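Local coordinates for protein AlyGC (Glaciecola chathamensis, PDB 5GKD) that cleaves alginate as a polysaccharide lyase of family 6, binding a calcium ion, and is built from two parallel beta-helix regions, at residues Pro446-Leu451 with Trp472-Leu477; Leu464-Gly469 with Ala493-Gln498. One frame throughout, in Å; residues are numbered along the deposited sequence.

Contact 1 (Pro446-Leu451 with Trp472-Leu477)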
loop_
_atom_site.group_PDB
_atom_site.type_symbol
_atom_site.label_atom_id
_atom_site.label_comp_id
_atom_site.label_asym_id
_atom_site.label_seq_id
_atom_site.Cartn_x
_atom_site.Cartn_y
_atom_site.Cartn_z
ATOM N N PRO A 446 -13.672 -9.730 -31.480
ATOM C CA PRO A 446 -12.258 -10.082 -31.281
ATOM C C PRO A 446 -11.376 -9.282 -32.207
ATOM O O PRO A 446 -11.938 -8.712 -33.095
ATOM C CB PRO A 446 -12.185 -11.514 -31.741
ATOM C CG PRO A 446 -13.503 -12.056 -31.546
ATOM C CD PRO A 446 -14.390 -10.977 -31.976
ATOM N N GLY A 447 -10.060 -9.223 -32.038
ATOM C CA GLY A 447 -9.366 -9.949 -31.015
ATOM C C GLY A 447 -8.049 -9.481 -30.413
ATOM O O GLY A 447 -7.426 -10.267 -29.742
ATOM N N ASP A 448 -7.603 -8.255 -30.650
ATOM C CA ASP A 448 -6.348 -7.806 -30.020
ATOM C C ASP A 448 -6.562 -6.326 -29.660
ATOM O O ASP A 448 -6.835 -5.495 -30.509
ATOM C CB ASP A 448 -5.041 -8.049 -30.762
ATOM C CG ASP A 448 -3.821 -7.709 -29.930
ATOM O OD1 ASP A 448 -3.882 -7.737 -28.696
ATOM O OD2 ASP A 448 -2.784 -7.395 -30.513
ATOM N N ASN A 449 -6.480 -6.030 -28.377
ATOM C CA ASN A 449 -6.701 -4.680 -27.894
ATOM C C ASN A 449 -8.092 -4.214 -28.087
ATOM O O ASN A 449 -8.410 -3.092 -27.879
ATOM C CB ASN A 449 -5.793 -3.741 -28.627
ATOM C CG ASN A 449 -4.427 -3.701 -28.043
ATOM O OD1 ASN A 449 -3.716 -2.738 -28.221
ATOM N ND2 ASN A 449 -4.045 -4.745 -27.350
ATOM N N THR A 450 -8.936 -5.101 -28.498
ATOM C CA THR A 450 -10.308 -4.696 -28.762
ATOM C C THR A 450 -11.101 -4.498 -27.475
ATOM O O THR A 450 -12.044 -3.700 -27.440
ATOM C CB THR A 450 -10.974 -5.744 -29.643
ATOM O OG1 THR A 450 -12.374 -5.482 -29.719
ATOM C CG2 THR A 450 -10.752 -7.126 -29.058
ATOM N N LEU A 451 -10.734 -5.215 -26.419
ATOM C CA LEU A 451 -11.379 -5.055 -25.124
ATOM C C LEU A 451 -10.858 -3.813 -24.407
ATOM O O LEU A 451 -11.633 -3.062 -23.810
ATOM C CB LEU A 451 -11.134 -6.315 -24.294
ATOM C CG LEU A 451 -11.978 -6.630 -23.072
ATOM C CD1 LEU A 451 -13.431 -6.576 -23.444
ATOM C CD2 LEU A 451 -11.611 -8.009 -22.570
ATOM N N TRP A 472 -7.336 -11.352 -26.951
ATOM C CA TRP A 472 -5.984 -11.336 -26.419
ATOM C C TRP A 472 -5.745 -9.977 -25.774
ATOM O O TRP A 472 -6.101 -8.942 -26.344
ATOM C CB TRP A 472 -4.968 -11.621 -27.531
ATOM C CG TRP A 472 -5.069 -13.038 -28.009
ATOM C CD1 TRP A 472 -5.936 -13.525 -28.934
ATOM C CD2 TRP A 472 -4.312 -14.162 -27.536
ATOM N NE1 TRP A 472 -5.762 -14.887 -29.081
ATOM C CE2 TRP A 472 -4.770 -15.300 -28.235
ATOM C CE3 TRP A 472 -3.289 -14.314 -26.596
ATOM C CZ2 TRP A 472 -4.239 -16.567 -28.026
ATOM C CZ3 TRP A 472 -2.759 -15.568 -26.393
ATOM C CH2 TRP A 472 -3.234 -16.683 -27.105
ATOM N N VAL A 473 -5.170 -9.979 -24.579
ATOM C CA VAL A 473 -5.122 -8.778 -23.752
ATOM C C VAL A 473 -3.670 -8.520 -23.388
ATOM O O VAL A 473 -3.139 -9.124 -22.450
ATOM C CB VAL A 473 -6.003 -8.900 -22.506
ATOM C CG1 VAL A 473 -5.901 -7.647 -21.679
ATOM C CG2 VAL A 473 -7.443 -9.132 -22.921
ATOM N N SER A 474 -3.025 -7.627 -24.131
ATOM C CA SER A 474 -1.636 -7.258 -23.919
ATOM C C SER A 474 -1.470 -6.060 -22.997
ATOM O O SER A 474 -0.336 -5.718 -22.652
ATOM C CB SER A 474 -0.968 -6.945 -25.264
ATOM O OG SER A 474 -1.792 -6.091 -26.033
ATOM N N LYS A 475 -2.559 -5.416 -22.598
ATOM C CA LYS A 475 -2.499 -4.236 -21.751
ATOM C C LYS A 475 -3.526 -4.373 -20.643
ATOM O O LYS A 475 -4.652 -4.818 -20.886
ATOM C CB LYS A 475 -2.753 -2.963 -22.558
ATOM C CG LYS A 475 -1.634 -2.667 -23.539
ATOM C CD LYS A 475 -1.837 -1.360 -24.298
ATOM C CE LYS A 475 -3.000 -1.455 -25.287
ATOM N NZ LYS A 475 -3.117 -0.235 -26.159
ATOM N N ILE A 476 -3.128 -3.995 -19.425
ATOM C CA ILE A 476 -4.020 -4.101 -18.279
ATOM C C ILE A 476 -5.324 -3.367 -18.563
ATOM O O ILE A 476 -5.330 -2.256 -19.109
ATOM C CB ILE A 476 -3.323 -3.568 -17.022
ATOM C CG1 ILE A 476 -2.207 -4.526 -16.601
ATOM C CG2 ILE A 476 -4.304 -3.405 -15.889
ATOM C CD1 ILE A 476 -1.439 -4.039 -15.396
ATOM N N LEU A 477 -6.439 -4.008 -18.229
ATOM C CA LEU A 477 -7.765 -3.414 -18.372
ATOM C C LEU A 477 -8.087 -2.701 -17.067
ATOM O O LEU A 477 -8.518 -3.331 -16.101
ATOM C CB LEU A 477 -8.800 -4.489 -18.673
ATOM C CG LEU A 477 -8.947 -5.123 -20.056
ATOM C CD1 LEU A 477 -7.849 -4.733 -21.000
ATOM C CD2 LEU A 477 -9.048 -6.630 -19.925
#
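The side-chain amide of N449 faces S474 and K475 with both of its ends. ND2 donates to S474 OG at 2.9 Å, and OG lies in the amide plane. The bond is bent, with an N-H...O angle of 141°. At the other end, K475 NZ gives N449 OD1 a weak hydrogen bond of 3.3 Å. The lysine chain crosses the asparagine at about a right angle, bent at chi3 (-69°), which brings CE as well as NZ against OD1. With an alanine here, the S474 hydroxyl is likely to lose this donor, and K475 its weak hold on the amide, though its cation-pi contact with F452 could remain. Next to this polar side, W472 N donates to G447 O at 3.0 Å. This carbonyl also lies at the edge of the indole, near its plane. L451 makes the apolar part: its CD2 meets L477 CD2 at 3.9 Å, with the two side chains crossing. D448 and W472 form a parallel bridge, so the short, weakly bonded strand 447-448 runs beside strand 469-473. W472 stacks on F496 of strand 493-497, and L477 also packs on F452 and I455 of helix 450-457.

Contact 2 (Leu464-Gly469 with Ala493-Gln498)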
loop_
_atom_site.group_PDB
_atom_site.type_symbol
_atom_site.label_atom_id
_atom_site.label_comp_id
_atom_site.label_asym_id
_atom_site.label_seq_id
_atom_site.Cartn_x
_atom_site.Cartn_y
_atom_site.Cartn_z
ATOM N N LEU A 464 -20.838 -4.258 -22.158
ATOM C CA LEU A 464 -20.072 -4.726 -23.302
ATOM C C LEU A 464 -20.484 -6.163 -23.612
ATOM O O LEU A 464 -20.453 -7.027 -22.728
ATOM C CB LEU A 464 -18.572 -4.634 -23.020
ATOM C CG LEU A 464 -17.807 -3.307 -23.204
ATOM C CD1 LEU A 464 -18.532 -2.117 -22.616
ATOM C CD2 LEU A 464 -16.391 -3.397 -22.620
ATOM N N VAL A 465 -20.890 -6.410 -24.859
ATOM C CA VAL A 465 -21.373 -7.712 -25.305
ATOM C C VAL A 465 -20.341 -8.261 -26.283
ATOM O O VAL A 465 -20.259 -7.812 -27.432
ATOM C CB VAL A 465 -22.762 -7.621 -25.943
ATOM C CG1 VAL A 465 -23.329 -9.004 -26.155
ATOM C CG2 VAL A 465 -23.682 -6.798 -25.066
ATOM N N LEU A 466 -19.538 -9.219 -25.825
ATOM C CA LEU A 466 -18.452 -9.755 -26.633
ATOM C C LEU A 466 -18.989 -10.833 -27.563
ATOM O O LEU A 466 -19.646 -11.783 -27.120
ATOM C CB LEU A 466 -17.343 -10.338 -25.754
ATOM C CG LEU A 466 -16.922 -9.626 -24.471
ATOM C CD1 LEU A 466 -15.842 -10.416 -23.754
ATOM C CD2 LEU A 466 -16.451 -8.226 -24.767
ATOM N N GLN A 467 -18.710 -10.686 -28.852
ATOM C CA GLN A 467 -19.066 -11.724 -29.798
ATOM C C GLN A 467 -18.112 -12.903 -29.638
ATOM O O GLN A 467 -17.072 -12.807 -28.982
ATOM C CB GLN A 467 -19.034 -11.170 -31.217
ATOM C CG GLN A 467 -19.862 -9.896 -31.391
ATOM C CD GLN A 467 -19.418 -9.065 -32.588
ATOM O OE1 GLN A 467 -18.273 -9.157 -33.032
ATOM N NE2 GLN A 467 -20.316 -8.235 -33.102
ATOM N N ALA A 468 -18.487 -14.032 -30.232
ATOM C CA ALA A 468 -17.705 -15.251 -30.080
ATOM C C ALA A 468 -16.302 -15.065 -30.637
ATOM O O ALA A 468 -16.098 -14.339 -31.610
ATOM C CB ALA A 468 -18.404 -16.409 -30.789
ATOM N N GLY A 469 -15.328 -15.699 -30.000
ATOM C CA GLY A 469 -13.970 -15.648 -30.490
ATOM C C GLY A 469 -12.979 -15.457 -29.360
ATOM O O GLY A 469 -13.277 -15.730 -28.199
ATOM N N ALA A 493 -16.817 -16.575 -25.658
ATOM C CA ALA A 493 -15.868 -15.463 -25.691
ATOM C C ALA A 493 -14.759 -15.848 -24.768
ATOM O O ALA A 493 -14.961 -15.964 -23.614
ATOM C CB ALA A 493 -16.487 -14.172 -25.257
ATOM N N VAL A 494 -13.591 -16.043 -25.326
ATOM C CA VAL A 494 -12.415 -16.466 -24.620
ATOM C C VAL A 494 -11.460 -15.318 -24.445
ATOM O O VAL A 494 -11.097 -14.707 -25.378
ATOM C CB VAL A 494 -11.737 -17.619 -25.379
ATOM C CG1 VAL A 494 -10.615 -18.219 -24.581
ATOM C CG2 VAL A 494 -12.746 -18.693 -25.697
ATOM N N ILE A 495 -11.070 -15.039 -23.218
ATOM C CA ILE A 495 -10.178 -13.925 -22.906
ATOM C C ILE A 495 -8.832 -14.498 -22.483
ATOM O O ILE A 495 -8.761 -15.322 -21.565
ATOM C CB ILE A 495 -10.772 -13.011 -21.821
ATOM C CG1 ILE A 495 -12.066 -12.370 -22.331
ATOM C CG2 ILE A 495 -9.761 -11.939 -21.420
ATOM C CD1 ILE A 495 -13.084 -12.017 -21.228
ATOM N N PHE A 496 -7.769 -14.078 -23.165
ATOM C CA PHE A 496 -6.419 -14.558 -22.891
ATOM C C PHE A 496 -5.589 -13.426 -22.311
ATOM O O PHE A 496 -5.083 -12.586 -23.068
ATOM C CB PHE A 496 -5.748 -15.084 -24.161
ATOM C CG PHE A 496 -6.319 -16.357 -24.691
ATOM C CD1 PHE A 496 -6.057 -17.565 -24.074
ATOM C CD2 PHE A 496 -7.085 -16.356 -25.833
ATOM C CE1 PHE A 496 -6.566 -18.735 -24.582
ATOM C CE2 PHE A 496 -7.596 -17.536 -26.345
ATOM C CZ PHE A 496 -7.336 -18.717 -25.717
ATOM N N PRO A 497 -5.392 -13.364 -20.996
ATOM C CA PRO A 497 -4.433 -12.405 -20.448
ATOM C C PRO A 497 -3.003 -12.745 -20.848
ATOM O O PRO A 497 -2.592 -13.909 -20.856
ATOM C CB PRO A 497 -4.634 -12.541 -18.936
ATOM C CG PRO A 497 -5.138 -13.946 -18.766
ATOM C CD PRO A 497 -6.009 -14.191 -19.944
ATOM N N GLN A 498 -2.244 -11.712 -21.174
ATOM C CA GLN A 498 -0.822 -11.850 -21.415
ATOM C C GLN A 498 0.015 -11.044 -20.437
ATOM O O GLN A 498 1.248 -11.095 -20.521
ATOM C CB GLN A 498 -0.478 -11.441 -22.852
ATOM C CG GLN A 498 -1.150 -12.305 -23.912
ATOM C CD GLN A 498 -0.950 -11.768 -25.319
ATOM O OE1 GLN A 498 -1.697 -10.909 -25.775
ATOM N NE2 GLN A 498 0.063 -12.273 -26.011
#
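L466 meets A493 and I495 near the end of strand 462-466. Its CB lies 4.0 Å from A493 CB. Its CD1 lies 4.1 Å from both I495 CD1 and A493 CB. The leucine has CG anti to the carbonyl carbon and a chi2 of 178°, an extended chain that carries CD1 out to the isoleucine, crossing it at about a right angle. L466 and A493 also rest on Y471 of strand 469-473, and L451 of helix 450-457 touches L466. At Q467 the backbone takes over: its O lies 4.0 Å from A493 CB and accepts a hydrogen bond from the Y471 hydroxyl. A468 leads on to G469, whose O accepts from V494 N at 2.9 Å. This bond is almost straight (175°), and the donor lies close to the line of the C=O. G469 forms a parallel bridge with A493 and has backbone angles that would jam a CB against the preceding carbonyl oxygen. The chain thus turns within one coil from strand 462-466 into strand 469-473, and each pairs in parallel with its counterpart in the next coil. This is characteristic of a right-handed parallel beta-helix, consistent with the pectate lyase-like clan.

In the fold
Contacts 1 and 2 join successive parallel strands: 447-448, 469-473 and 493-497. Strand 469-473 is shared, entering contact 2 at its start and contact 1 at its end. The two are tied directly by probable backbone hydrogen bonds from V473 N to F496 O and from Q498 N to V473 O. Both are partly buried. Contact 1 mixes a polar side-chain group with a small leucine patch between helix 450-457 and L477, and its I476 packs on E121 of the second subunit. Contact 2 has no polar side-chain bond across it. It rests on buried aliphatic groups and one backbone bond, and no other protein chain touches its segments.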